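Local coordinates for protein Exo-beta-1,4-mannosidase (PDB 4LYP) that hydrolyses terminal beta-1,4-linked mannose residues as a fungal exo-acting glycoside hydrolase of family 5 and also has transglycosylation activity, at residues A60-G65 with K86-M91; K79-E84 with L135-R140; N95-A100 with M335-M340; V408-P413 with W420-S425. One frame throughout, in Å; residues are numbered along the deposited sequence. Where two conformers were deposited one is given.

Interaction 1 (A60-G65 with K86-M91); sequences ANYWQG and KQMAEM
With CG of Met88 anti to its own carbonyl carbon and the chain straight as far as SD, the bend at chi3 (-72°) lays the terminal methyl CE over the ring of Tyr62, whose CG in turn stands anti to the backbone N (chi1 -167°). The methyl sits almost above the ring centre: CE of Met88 is 3.8 Å from the centroid of the Tyr62 ring and 12° off its normal, a CH-pi contact. SD of Met88 lies obliquely at 5.0 Å from that centroid, which makes the pair a Met-aromatic contact as well, and SD also touches CB of Ala60 at 4.0 Å. The backbone N of Gly65, last residue of the type I turn that begins at Tyr62, lies over the rim of the opposite face. Leu96 of strand 95-99 packs against all three residues. No hydrogen bond crosses between the segments. The contact joining helix 78-90 to the end of strand 53-61 is thus apolar, and the phenol OH of Tyr62 is satisfied by Glu84 on the same helix as Met88.

Interaction 2 (K79-E84 with L135-R140); sequences KRMELE and LDTMDR
Met81 and Thr137 meet through the thioether end of one and the hydroxyl branch of the other, the side chains running past each other in opposite directions. In one of the two conformers of Met81, its CE is 3.6 Å from OG1 of Thr137 and its SD is 3.9 Å from the same oxygen. From the following residue, CG of Glu82 reaches OG1 of Thr137 at 4.1 Å, the Glu82 and Thr137 side chains crossing at about a right angle. These are van der Waals contacts, for the hydroxyl of Thr137 has its hydrogen bond with the backbone O of Tyr133, one turn earlier in its own helix. In the same conformer, bends at chi2 (-90°) and chi3 (-76°) bring the end of the Met81 chain to Thr137. Met81 also touches Tyr62 and Leu68. CA of Glu82 and CA of Thr137 are 6.7 Å apart, consistent with the small size of Thr137. Such packing of successive helices, 78-90 and 125-140, side by side outside the strands belongs to the outer layer of a TIM barrel.

Interaction 3 (N95-A100 with M335-M340); sequences NLRVMA and MEEFGM
The guanidinium of Arg97 has the carboxylate of Glu336 over one face and OE2 of Glu337 at its edge. The planes of the Arg97 and Glu336 groups are 35° apart, and OE1 of Glu336, 3.2 Å from NE of Arg97, lies well out of the guanidinium plane; this salt bridge rests on charge, with no N-H directed at the oxygen. Glu337 is held differently: NH1 of Arg97 donates a hydrogen bond of 2.8 Å to OE2 of Glu337, which receives it through its anti lone pair, slightly tilted from the guanidinium plane, with the carboxylate turned 55° from it. Arg97 reaches both acids because its chain is extended from CG to NE, with CG anti to the backbone N (chi1 179°). The remaining polar atoms are also engaged. Gln234 bonds to NE of Arg97 and OE1 of Glu336, while His291 bonds to OE2 of Glu336. Asn61 and Asn237 take N-H groups of Arg97, and Trp293 NE1 bonds to OE1 of Glu337, beside which guanidine and a Tris molecule are bound. The network thus fixes Glu337 at a pocket where family 5 enzymes carry their catalytic glutamates, consistent with an active-site role. In the barrel, Arg97 spans the interior from strand 95-99 to strand 333-338, which pairs with strand 288-292; Glu336 and Glu337 touch Asn388 and Trp390 of strand 386-394.

Interaction 4 (V408-P413 with W420-S425); sequences VWLGDP and WYSVYS
Asp412 directs its carboxylate at the segment Trp420-Ser422, with its two oxygens dividing the work. OD1 of Asp412 accepts the backbone N-H of Tyr421 at 2.8 Å, on the syn side and 26° out of the carboxylate plane. OD2 of Asp412 takes the hydroxyl of Ser422 (OG at 2.7 Å), which approaches from above that plane, 52° out of it; a weak bond from the backbone N of Ser422 also reaches OD2. OG of Ser422 in turn accepts the N-H of Gly411 at 2.9 Å while donating to the aspartate. With OG anti to the carbonyl carbon of Ser422 (chi1 -76°), the hydroxyl can serve both partners. Leu410 lies beside these bonds: its CB is 3.7 Å from OG of Ser422, and its CD2 comes to the edge of the Tyr424 ring, near its plane, 4.2 Å from CE1 of Tyr424. Farther along, CE2 of Tyr421 lies 3.4 Å above the centre of the Trp420 indole. The distal polar ends of these rings are bound elsewhere, Trp420 to Glu295 and Tyr421 to Asn296, the latter a residue of the guanidine pocket. Buried carboxylate charge is thus met by the N-H of Tyr421, the Ser422 hydroxyl, and weakly by the N-H groups of Ser422 and Gly419, which probably favours the ionised form and ties the loop to the residues leading into strand 423-424.

From the N terminus, interaction 1 brings the end of strand 53-61 against helix 78-90, closing a loop of 20 residues. Interaction 2 starts on that helix before the second segment of interaction 1, so the two cross; it ends on helix 125-140. Interaction 3 opens at strand 95-99, between the segments of interaction 2, and so crosses it too, its 234-residue loop reaching strand 333-338. Interaction 4 follows in series as a short local closure, tied to interaction 1 through Trp63 and Gly411, to interaction 2 through Arg80 and Trp409, and to interaction 3 where Gly339 and Met340 pack on Tyr421. Interaction 1 joins an outer helix to a barrel strand, interaction 2 joins two outer helices, and interaction 3 spans the barrel interior.

Interaction 1 (A60-G65 with K86-M91)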
loop_
_atom_site.group_PDB
_atom_site.type_symbol
_atom_site.label_atom_id
_atom_site.label_comp_id
_atom_site.label_asym_id
_atom_site.label_seq_id
_atom_site.Cartn_x
_atom_site.Cartn_y
_atom_site.Cartn_z
ATOM N N ALA A 60 3.710 -7.833 -1.134
ATOM C CA ALA A 60 3.822 -7.256 0.240
ATOM C C ALA A 60 3.640 -5.746 0.164
ATOM O O ALA A 60 3.874 -5.148 -0.917
ATOM C CB ALA A 60 5.198 -7.533 0.857
ATOM N N ASN A 61 3.331 -5.115 1.277
ATOM C CA ASN A 61 3.444 -3.653 1.403
ATOM C C ASN A 61 4.794 -3.322 2.050
ATOM O O ASN A 61 5.224 -3.944 3.029
ATOM C CB ASN A 61 2.339 -3.103 2.295
ATOM C CG ASN A 61 1.027 -3.021 1.539
ATOM O OD1 ASN A 61 0.761 -2.009 0.855
ATOM N ND2 ASN A 61 0.202 -4.063 1.620
ATOM N N TYR A 62 5.448 -2.313 1.472
ATOM C CA TYR A 62 6.771 -1.839 1.926
ATOM C C TYR A 62 6.832 -0.339 1.673
ATOM O O TYR A 62 7.706 0.179 0.956
ATOM C CB TYR A 62 7.856 -2.610 1.168
ATOM C CG TYR A 62 9.271 -2.474 1.742
ATOM C CD1 TYR A 62 9.541 -2.939 3.047
ATOM C CD2 TYR A 62 10.321 -1.982 0.974
ATOM C CE1 TYR A 62 10.824 -2.854 3.602
ATOM C CE2 TYR A 62 11.593 -1.950 1.500
ATOM C CZ TYR A 62 11.830 -2.358 2.792
ATOM O OH TYR A 62 13.131 -2.251 3.271
ATOM N N TRP A 63 5.898 0.383 2.276
ATOM C CA TRP A 63 5.752 1.826 2.115
ATOM C C TRP A 63 6.932 2.593 2.688
ATOM O O TRP A 63 7.151 3.760 2.322
ATOM C CB TRP A 63 4.445 2.296 2.753
ATOM C CG TRP A 63 4.412 1.955 4.225
ATOM C CD1 TRP A 63 3.967 0.767 4.823
ATOM C CD2 TRP A 63 5.014 2.716 5.287
ATOM N NE1 TRP A 63 4.291 0.759 6.149
ATOM C CE2 TRP A 63 4.928 1.921 6.476
ATOM C CE3 TRP A 63 5.606 3.991 5.334
ATOM C CZ2 TRP A 63 5.456 2.357 7.678
ATOM C CZ3 TRP A 63 6.076 4.451 6.555
ATOM C CH2 TRP A 63 6.053 3.635 7.698
ATOM N N GLN A 64 7.736 1.979 3.582
ATOM C CA GLN A 64 8.906 2.622 4.166
ATOM C C GLN A 64 10.124 2.489 3.324
ATOM O O GLN A 64 11.193 2.971 3.672
ATOM C CB GLN A 64 9.152 2.067 5.597
ATOM C CG GLN A 64 9.679 0.616 5.666
ATOM C CD GLN A 64 8.652 -0.484 5.608
ATOM O OE1 GLN A 64 7.591 -0.381 4.938
ATOM N NE2 GLN A 64 8.931 -1.574 6.300
ATOM N N GLY A 65 9.992 1.851 2.116
ATOM C CA GLY A 65 11.169 1.557 1.296
ATOM C C GLY A 65 11.906 2.810 0.888
ATOM O O GLY A 65 13.149 2.855 0.886
ATOM N N LYS A 86 15.984 -8.513 -0.182
ATOM C CA LYS A 86 16.483 -9.896 -0.347
ATOM C C LYS A 86 15.656 -10.861 0.491
ATOM O O LYS A 86 15.225 -11.961 -0.018
ATOM C CB LYS A 86 17.943 -9.915 0.075
ATOM C CG LYS A 86 18.586 -11.328 -0.075
ATOM C CD LYS A 86 20.107 -11.208 0.262
ATOM C CE LYS A 86 20.756 -12.567 0.079
ATOM N NZ LYS A 86 20.498 -13.523 1.159
ATOM N N GLN A 87 15.296 -10.537 1.731
ATOM C CA GLN A 87 14.462 -11.406 2.532
ATOM C C GLN A 87 13.114 -11.641 1.894
ATOM O O GLN A 87 12.562 -12.762 1.864
ATOM C CB GLN A 87 14.217 -10.829 3.965
ATOM C CG GLN A 87 15.456 -10.798 4.812
ATOM C CD GLN A 87 15.283 -9.955 6.059
ATOM O OE1 GLN A 87 14.334 -9.141 6.208
ATOM N NE2 GLN A 87 16.223 -10.075 6.988
ATOM N N MET A 88 12.520 -10.572 1.347
ATOM C CA MET A 88 11.223 -10.702 0.705
ATOM C C MET A 88 11.350 -11.543 -0.562
ATOM O O MET A 88 10.475 -12.400 -0.823
ATOM C CB MET A 88 10.612 -9.302 0.449
ATOM C CG MET A 88 10.097 -8.698 1.731
ATOM S SD MET A 88 9.155 -7.172 1.455
ATOM C CE MET A 88 10.469 -6.011 0.995
ATOM N N ALA A 89 12.410 -11.420 -1.310
ATOM C CA ALA A 89 12.620 -12.260 -2.494
ATOM C C ALA A 89 12.719 -13.711 -2.071
ATOM O O ALA A 89 12.128 -14.605 -2.690
ATOM C CB ALA A 89 13.882 -11.859 -3.215
ATOM N N GLU A 90 13.388 -13.989 -0.931
ATOM C CA GLU A 90 13.565 -15.379 -0.440
ATOM C C GLU A 90 12.226 -15.937 0.027
ATOM O O GLU A 90 12.044 -17.150 -0.034
ATOM C CB GLU A 90 14.657 -15.406 0.654
ATOM C CG GLU A 90 16.055 -15.166 -0.028
ATOM C CD GLU A 90 17.157 -14.878 0.955
ATOM O OE1 GLU A 90 16.912 -14.517 2.171
ATOM O OE2 GLU A 90 18.302 -14.871 0.464
ATOM N N MET A 91 11.315 -15.099 0.469
ATOM C CA MET A 91 9.997 -15.578 0.803
ATOM C C MET A 91 9.028 -15.604 -0.379
ATOM O O MET A 91 7.824 -15.859 -0.180
ATOM C CB MET A 91 9.390 -14.922 2.025
ATOM C CG MET A 91 8.925 -13.560 1.915
ATOM S SD MET A 91 8.247 -12.917 3.549
ATOM C CE MET A 91 9.785 -12.551 4.040
#

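Interaction 2 (K79-E84 with L135-R140)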
loop_
_atom_site.group_PDB
_atom_site.type_symbol
_atom_site.label_atom_id
_atom_site.label_comp_id
_atom_site.label_asym_id
_atom_site.label_seq_id
_atom_site.Cartn_x
_atom_site.Cartn_y
_atom_site.Cartn_z
ATOM N N LYS A 79 21.638 -0.354 3.423
ATOM C CA LYS A 79 22.011 -1.768 3.515
ATOM C C LYS A 79 20.868 -2.559 4.146
ATOM O O LYS A 79 20.643 -3.727 3.785
ATOM C CB LYS A 79 23.281 -1.933 4.335
ATOM C CG LYS A 79 24.437 -1.310 3.600
ATOM C CD LYS A 79 25.767 -1.730 4.255
ATOM C CE LYS A 79 26.181 -0.961 5.503
ATOM N NZ LYS A 79 27.355 -1.688 6.091
ATOM N N ARG A 80 20.169 -1.989 5.135
ATOM C CA ARG A 80 19.012 -2.669 5.693
ATOM C C ARG A 80 17.891 -2.819 4.646
ATOM O O ARG A 80 17.309 -3.880 4.510
ATOM C CB ARG A 80 18.493 -1.897 6.906
ATOM C CG ARG A 80 17.141 -2.368 7.377
ATOM C CD ARG A 80 16.654 -1.575 8.595
ATOM N NE ARG A 80 15.257 -1.753 8.834
ATOM C CZ ARG A 80 14.549 -1.007 9.649
ATOM N NH1 ARG A 80 15.109 -0.152 10.483
ATOM N NH2 ARG A 80 13.248 -1.160 9.664
ATOM N N MET A 81 17.654 -1.778 3.839
ATOM C CA MET A 81 16.669 -1.876 2.752
ATOM C C MET A 81 17.015 -3.019 1.845
ATOM O O MET A 81 16.182 -3.844 1.473
ATOM C CB MET A 81 16.591 -0.554 2.003
ATOM C CG MET A 81 15.526 -0.563 0.881
ATOM S SD MET A 81 16.165 -1.117 -0.728
ATOM C CE MET A 81 17.074 0.307 -1.265
ATOM N N GLU A 82 18.273 -3.086 1.417
ATOM C CA GLU A 82 18.713 -4.111 0.516
ATOM C C GLU A 82 18.549 -5.511 1.111
ATOM O O GLU A 82 18.079 -6.429 0.429
ATOM C CB GLU A 82 20.173 -3.859 0.106
ATOM C CG GLU A 82 20.283 -2.616 -0.807
ATOM C CD GLU A 82 21.736 -2.068 -0.906
ATOM O OE1 GLU A 82 21.916 -1.123 -1.683
ATOM O OE2 GLU A 82 22.672 -2.488 -0.150
ATOM N N LEU A 83 18.820 -5.669 2.400
ATOM C CA LEU A 83 18.630 -6.941 3.068
ATOM C C LEU A 83 17.147 -7.324 3.155
ATOM O O LEU A 83 16.785 -8.470 2.958
ATOM C CB LEU A 83 19.258 -6.877 4.467
ATOM C CG LEU A 83 19.056 -8.114 5.343
ATOM C CD1 LEU A 83 19.539 -9.413 4.755
ATOM C CD2 LEU A 83 19.610 -7.849 6.748
ATOM N N GLU A 84 16.292 -6.344 3.435
ATOM C CA GLU A 84 14.864 -6.629 3.583
ATOM C C GLU A 84 14.270 -6.997 2.222
ATOM O O GLU A 84 13.399 -7.897 2.154
ATOM C CB GLU A 84 14.183 -5.411 4.163
ATOM C CG GLU A 84 14.555 -5.264 5.670
ATOM C CD GLU A 84 13.964 -4.075 6.375
ATOM O OE1 GLU A 84 13.270 -3.215 5.750
ATOM O OE2 GLU A 84 14.135 -4.031 7.614
ATOM N N LEU A 135 13.672 1.166 -6.247
ATOM C CA LEU A 135 13.260 0.623 -7.515
ATOM C C LEU A 135 14.387 -0.145 -8.190
ATOM O O LEU A 135 14.130 -1.144 -8.860
ATOM C CB LEU A 135 12.734 1.723 -8.440
ATOM C CG LEU A 135 11.361 2.275 -8.022
ATOM C CD1 LEU A 135 10.984 3.542 -8.790
ATOM C CD2 LEU A 135 10.274 1.215 -8.226
ATOM N N ASP A 136 15.654 0.288 -8.014
ATOM C CA ASP A 136 16.749 -0.426 -8.575
ATOM C C ASP A 136 16.946 -1.791 -7.890
ATOM O O ASP A 136 17.227 -2.796 -8.572
ATOM C CB ASP A 136 18.058 0.388 -8.504
ATOM C CG ASP A 136 19.169 -0.364 -9.176
ATOM O OD1 ASP A 136 19.124 -0.494 -10.398
ATOM O OD2 ASP A 136 20.072 -0.852 -8.454
ATOM N N THR A 137 16.757 -1.842 -6.570
ATOM C CA THR A 137 16.905 -3.080 -5.839
ATOM C C THR A 137 15.783 -4.034 -6.197
ATOM O O THR A 137 15.997 -5.241 -6.380
ATOM C CB THR A 137 16.982 -2.824 -4.332
ATOM O OG1 THR A 137 17.981 -1.808 -4.071
ATOM C CG2 THR A 137 17.291 -4.061 -3.544
ATOM N N MET A 138 14.566 -3.514 -6.317
ATOM C CA MET A 138 13.410 -4.333 -6.783
ATOM C C MET A 138 13.742 -4.928 -8.153
ATOM O O MET A 138 13.471 -6.104 -8.397
ATOM C CB MET A 138 12.179 -3.475 -6.841
ATOM C CG MET A 138 11.658 -3.194 -5.433
ATOM S SD MET A 138 10.199 -2.117 -5.440
ATOM C CE MET A 138 9.038 -3.264 -6.162
ATOM N N ASP A 139 14.291 -4.149 -9.047
ATOM C CA ASP A 139 14.663 -4.620 -10.392
ATOM C C ASP A 139 15.616 -5.840 -10.263
ATOM O O ASP A 139 15.394 -6.881 -10.867
ATOM C CB ASP A 139 15.414 -3.478 -11.127
ATOM C CG ASP A 139 15.641 -3.749 -12.614
ATOM O OD1 ASP A 139 15.252 -4.813 -13.124
ATOM O OD2 ASP A 139 16.160 -2.831 -13.266
ATOM N N ARG A 140 16.614 -5.760 -9.404
ATOM C CA ARG A 140 17.592 -6.828 -9.207
ATOM C C ARG A 140 16.956 -8.122 -8.721
ATOM O O ARG A 140 17.443 -9.191 -9.000
ATOM C CB ARG A 140 18.668 -6.238 -8.248
ATOM C CG ARG A 140 19.651 -5.248 -8.997
ATOM C CD ARG A 140 20.487 -4.350 -8.077
ATOM N NE ARG A 140 21.678 -3.673 -8.626
ATOM C CZ ARG A 140 22.906 -4.227 -8.648
ATOM N NH1 ARG A 140 23.007 -5.474 -8.214
ATOM N NH2 ARG A 140 24.046 -3.594 -9.093
#

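Interaction 3 (N95-A100 with M335-M340)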
loop_
_atom_site.group_PDB
_atom_site.type_symbol
_atom_site.label_atom_id
_atom_site.label_comp_id
_atom_site.label_asym_id
_atom_site.label_seq_id
_atom_site.Cartn_x
_atom_site.Cartn_y
_atom_site.Cartn_z
ATOM N N ASN A 95 6.161 -8.556 -5.788
ATOM C CA ASN A 95 5.472 -7.302 -5.972
ATOM C C ASN A 95 5.440 -6.551 -4.658
ATOM O O ASN A 95 5.066 -7.118 -3.623
ATOM C CB ASN A 95 3.998 -7.567 -6.449
ATOM C CG ASN A 95 3.211 -6.299 -6.715
ATOM O OD1 ASN A 95 2.407 -5.875 -5.867
ATOM N ND2 ASN A 95 3.433 -5.681 -7.863
ATOM N N LEU A 96 5.941 -5.286 -4.692
ATOM C CA LEU A 96 5.860 -4.424 -3.497
ATOM C C LEU A 96 4.972 -3.222 -3.820
ATOM O O LEU A 96 5.141 -2.545 -4.831
ATOM C CB LEU A 96 7.226 -3.881 -3.058
ATOM C CG LEU A 96 8.271 -4.980 -2.765
ATOM C CD1 LEU A 96 9.560 -4.301 -2.323
ATOM C CD2 LEU A 96 7.795 -5.961 -1.665
ATOM N N ARG A 97 4.008 -2.995 -2.924
ATOM C CA ARG A 97 3.236 -1.734 -2.917
ATOM C C ARG A 97 4.030 -0.754 -2.078
ATOM O O ARG A 97 4.310 -1.028 -0.909
ATOM C CB ARG A 97 1.822 -1.999 -2.414
ATOM C CG ARG A 97 0.989 -0.735 -2.371
ATOM C CD ARG A 97 -0.479 -1.092 -2.256
ATOM N NE ARG A 97 -1.322 0.108 -2.048
ATOM C CZ ARG A 97 -1.825 0.529 -0.896
ATOM N NH1 ARG A 97 -1.453 -0.017 0.254
ATOM N NH2 ARG A 97 -2.647 1.578 -0.900
ATOM N N VAL A 98 4.428 0.348 -2.688
ATOM C CA VAL A 98 5.361 1.282 -2.101
ATOM C C VAL A 98 4.731 2.687 -2.120
ATOM O O VAL A 98 3.821 2.959 -2.868
ATOM C CB VAL A 98 6.751 1.244 -2.771
ATOM C CG1 VAL A 98 7.292 -0.176 -2.720
ATOM C CG2 VAL A 98 6.704 1.796 -4.165
ATOM N N MET A 99 5.298 3.542 -1.304
ATOM C CA MET A 99 4.820 4.916 -1.242
ATOM C C MET A 99 5.792 5.839 -1.987
ATOM O O MET A 99 6.919 5.947 -1.692
ATOM C CB MET A 99 4.652 5.328 0.226
ATOM C CG MET A 99 4.016 6.707 0.453
ATOM S SD MET A 99 2.447 7.098 -0.440
ATOM C CE MET A 99 1.770 7.649 1.091
ATOM N N ALA A 100 5.251 6.502 -3.002
ATOM C CA ALA A 100 5.987 7.394 -3.886
ATOM C C ALA A 100 5.533 8.852 -3.658
ATOM O O ALA A 100 5.431 9.651 -4.618
ATOM C CB ALA A 100 5.854 7.000 -5.312
ATOM N N MET A 335 -6.119 -8.022 -3.328
ATOM C CA MET A 335 -6.310 -7.577 -1.928
ATOM C C MET A 335 -4.969 -6.986 -1.480
ATOM O O MET A 335 -4.071 -7.689 -0.932
ATOM C CB MET A 335 -6.752 -8.702 -1.000
ATOM C CG MET A 335 -6.913 -8.184 0.405
ATOM S SD MET A 335 -7.881 -9.272 1.512
ATOM C CE MET A 335 -6.859 -10.698 1.578
ATOM N N GLU A 336 -4.798 -5.699 -1.773
ATOM C CA GLU A 336 -3.484 -5.059 -1.694
ATOM C C GLU A 336 -3.163 -4.599 -0.253
ATOM O O GLU A 336 -2.067 -4.075 -0.052
ATOM C CB GLU A 336 -3.343 -3.898 -2.679
ATOM C CG GLU A 336 -4.131 -2.704 -2.259
ATOM C CD GLU A 336 -3.946 -1.479 -3.131
ATOM O OE1 GLU A 336 -3.165 -1.567 -4.114
ATOM O OE2 GLU A 336 -4.572 -0.443 -2.812
ATOM N N GLU A 337 -4.090 -4.769 0.681
ATOM C CA GLU A 337 -3.777 -4.639 2.121
ATOM C C GLU A 337 -4.634 -5.621 2.858
ATOM O O GLU A 337 -5.858 -5.722 2.611
ATOM C CB GLU A 337 -4.134 -3.275 2.719
ATOM C CG GLU A 337 -3.352 -2.099 2.130
ATOM C CD GLU A 337 -3.526 -0.838 2.968
ATOM O OE1 GLU A 337 -4.133 -0.877 4.053
ATOM O OE2 GLU A 337 -3.037 0.248 2.523
ATOM N N PHE A 338 -4.060 -6.225 3.899
ATOM C CA PHE A 338 -4.804 -6.885 4.985
ATOM C C PHE A 338 -3.825 -7.157 6.083
ATOM O O PHE A 338 -2.606 -7.265 5.829
ATOM C CB PHE A 338 -5.512 -8.191 4.530
ATOM C CG PHE A 338 -4.576 -9.328 4.284
ATOM C CD1 PHE A 338 -3.785 -9.437 3.125
ATOM C CD2 PHE A 338 -4.411 -10.299 5.283
ATOM C CE1 PHE A 338 -2.865 -10.468 2.962
ATOM C CE2 PHE A 338 -3.482 -11.345 5.091
ATOM C CZ PHE A 338 -2.735 -11.431 3.938
ATOM N N GLY A 339 -4.331 -7.377 7.299
ATOM C CA GLY A 339 -3.385 -7.696 8.381
ATOM C C GLY A 339 -4.156 -7.953 9.661
ATOM O O GLY A 339 -5.366 -7.829 9.767
ATOM N N MET A 340 -3.381 -8.383 10.682
ATOM C CA MET A 340 -3.931 -8.720 12.005
ATOM C C MET A 340 -2.816 -8.512 13.034
ATOM O O MET A 340 -1.638 -8.705 12.739
ATOM C CB MET A 340 -4.484 -10.145 12.002
ATOM C CG MET A 340 -5.029 -10.588 13.322
ATOM S SD MET A 340 -5.971 -12.139 13.258
ATOM C CE MET A 340 -7.535 -11.549 12.568
#

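Interaction 4 (V408-P413 with W420-S425)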
loop_
_atom_site.group_PDB
_atom_site.type_symbol
_atom_site.label_atom_id
_atom_site.label_comp_id
_atom_site.label_asym_id
_atom_site.label_seq_id
_atom_site.Cartn_x
_atom_site.Cartn_y
_atom_site.Cartn_z
ATOM N N VAL A 408 10.892 5.164 14.009
ATOM C CA VAL A 408 11.135 3.724 14.259
ATOM C C VAL A 408 10.588 3.049 13.027
ATOM O O VAL A 408 9.396 2.750 12.913
ATOM C CB VAL A 408 10.451 3.219 15.554
ATOM C CG1 VAL A 408 10.732 1.710 15.736
ATOM C CG2 VAL A 408 10.960 3.981 16.760
ATOM N N TRP A 409 11.471 2.844 12.028
ATOM C CA TRP A 409 10.998 2.334 10.726
ATOM C C TRP A 409 10.662 0.883 10.887
ATOM O O TRP A 409 11.433 0.078 11.434
ATOM C CB TRP A 409 12.068 2.497 9.646
ATOM C CG TRP A 409 12.275 3.950 9.239
ATOM C CD1 TRP A 409 13.434 4.662 9.303
ATOM C CD2 TRP A 409 11.295 4.830 8.626
ATOM N NE1 TRP A 409 13.280 5.924 8.780
ATOM C CE2 TRP A 409 11.942 6.072 8.377
ATOM C CE3 TRP A 409 9.938 4.712 8.296
ATOM C CZ2 TRP A 409 11.280 7.166 7.810
ATOM C CZ3 TRP A 409 9.310 5.795 7.735
ATOM C CH2 TRP A 409 9.960 6.993 7.480
ATOM N N LEU A 410 9.498 0.505 10.363
ATOM C CA LEU A 410 9.008 -0.897 10.301
ATOM C C LEU A 410 7.707 -0.802 9.495
ATOM O O LEU A 410 7.482 0.188 8.795
ATOM C CB LEU A 410 8.912 -1.575 11.685
ATOM C CG LEU A 410 8.506 -0.725 12.854
ATOM C CD1 LEU A 410 7.089 -0.134 12.731
ATOM C CD2 LEU A 410 8.658 -1.552 14.114
ATOM N N GLY A 411 6.841 -1.827 9.558
ATOM C CA GLY A 411 5.682 -1.850 8.661
ATOM C C GLY A 411 4.499 -0.970 9.117
ATOM O O GLY A 411 3.538 -0.863 8.342
ATOM N N ASP A 412 4.551 -0.428 10.325
ATOM C CA ASP A 412 3.483 0.387 10.876
ATOM C C ASP A 412 3.810 1.852 10.718
ATOM O O ASP A 412 4.836 2.306 11.269
ATOM C CB ASP A 412 3.268 0.037 12.352
ATOM C CG ASP A 412 3.059 -1.466 12.477
ATOM O OD1 ASP A 412 1.996 -1.961 12.085
ATOM O OD2 ASP A 412 4.005 -2.164 12.948
ATOM N N PRO A 413 3.014 2.653 10.018
ATOM C CA PRO A 413 3.337 4.092 9.901
ATOM C C PRO A 413 3.173 4.807 11.237
ATOM O O PRO A 413 2.583 4.286 12.178
ATOM C CB PRO A 413 2.323 4.585 8.817
ATOM C CG PRO A 413 1.807 3.349 8.123
ATOM C CD PRO A 413 1.833 2.280 9.204
ATOM N N TRP A 420 2.176 -2.846 15.544
ATOM C CA TRP A 420 0.811 -3.358 15.493
ATOM C C TRP A 420 0.660 -4.528 14.500
ATOM O O TRP A 420 0.207 -5.618 14.898
ATOM C CB TRP A 420 -0.145 -2.217 15.160
ATOM C CG TRP A 420 -1.608 -2.495 15.247
ATOM C CD1 TRP A 420 -2.244 -3.603 15.833
ATOM C CD2 TRP A 420 -2.656 -1.657 14.757
ATOM N NE1 TRP A 420 -3.610 -3.461 15.737
ATOM C CE2 TRP A 420 -3.887 -2.286 15.083
ATOM C CE3 TRP A 420 -2.695 -0.440 14.060
ATOM C CZ2 TRP A 420 -5.138 -1.719 14.766
ATOM C CZ3 TRP A 420 -3.944 0.104 13.730
ATOM C CH2 TRP A 420 -5.120 -0.510 14.067
ATOM N N TYR A 421 1.030 -4.285 13.251
ATOM C CA TYR A 421 0.725 -5.233 12.178
ATOM C C TYR A 421 2.010 -5.755 11.514
ATOM O O TYR A 421 1.923 -6.709 10.715
ATOM C CB TYR A 421 -0.142 -4.528 11.111
ATOM C CG TYR A 421 -1.574 -4.260 11.556
ATOM C CD1 TYR A 421 -2.285 -5.255 12.192
ATOM C CD2 TYR A 421 -2.189 -3.062 11.280
ATOM C CE1 TYR A 421 -3.652 -5.068 12.503
ATOM C CE2 TYR A 421 -3.527 -2.872 11.549
ATOM C CZ TYR A 421 -4.250 -3.896 12.136
ATOM O OH TYR A 421 -5.631 -3.809 12.391
ATOM N N SER A 422 3.194 -5.200 11.820
ATOM C CA SER A 422 4.445 -5.626 11.124
ATOM C C SER A 422 4.607 -7.094 11.179
ATOM O O SER A 422 4.454 -7.763 12.204
ATOM C CB SER A 422 5.619 -4.989 11.828
ATOM O OG SER A 422 5.777 -3.606 11.519
ATOM N N VAL A 423 5.096 -7.616 10.042
ATOM C CA VAL A 423 5.651 -8.982 9.971
ATOM C C VAL A 423 7.148 -8.832 10.026
ATOM O O VAL A 423 7.779 -8.284 9.123
ATOM C CB VAL A 423 5.259 -9.651 8.632
ATOM C CG1 VAL A 423 5.933 -11.033 8.515
ATOM C CG2 VAL A 423 3.742 -9.852 8.506
ATOM N N TYR A 424 7.771 -9.361 11.115
ATOM C CA TYR A 424 9.220 -9.272 11.252
ATOM C C TYR A 424 9.897 -10.408 10.506
ATOM O O TYR A 424 9.300 -11.466 10.241
ATOM C CB TYR A 424 9.616 -9.279 12.727
ATOM C CG TYR A 424 9.002 -8.136 13.485
ATOM C CD1 TYR A 424 9.268 -6.807 13.137
ATOM C CD2 TYR A 424 8.168 -8.370 14.557
ATOM C CE1 TYR A 424 8.748 -5.738 13.846
ATOM C CE2 TYR A 424 7.616 -7.329 15.287
ATOM C CZ TYR A 424 7.948 -5.986 14.946
ATOM O OH TYR A 424 7.472 -4.919 15.696
ATOM N N SER A 425 11.210 -10.211 10.226
ATOM C CA SER A 425 11.955 -11.180 9.436
ATOM C C SER A 425 11.952 -12.594 9.958
ATOM O O SER A 425 12.059 -13.527 9.147
ATOM C CB SER A 425 13.404 -10.690 9.349
ATOM O OG SER A 425 13.932 -10.521 10.637
#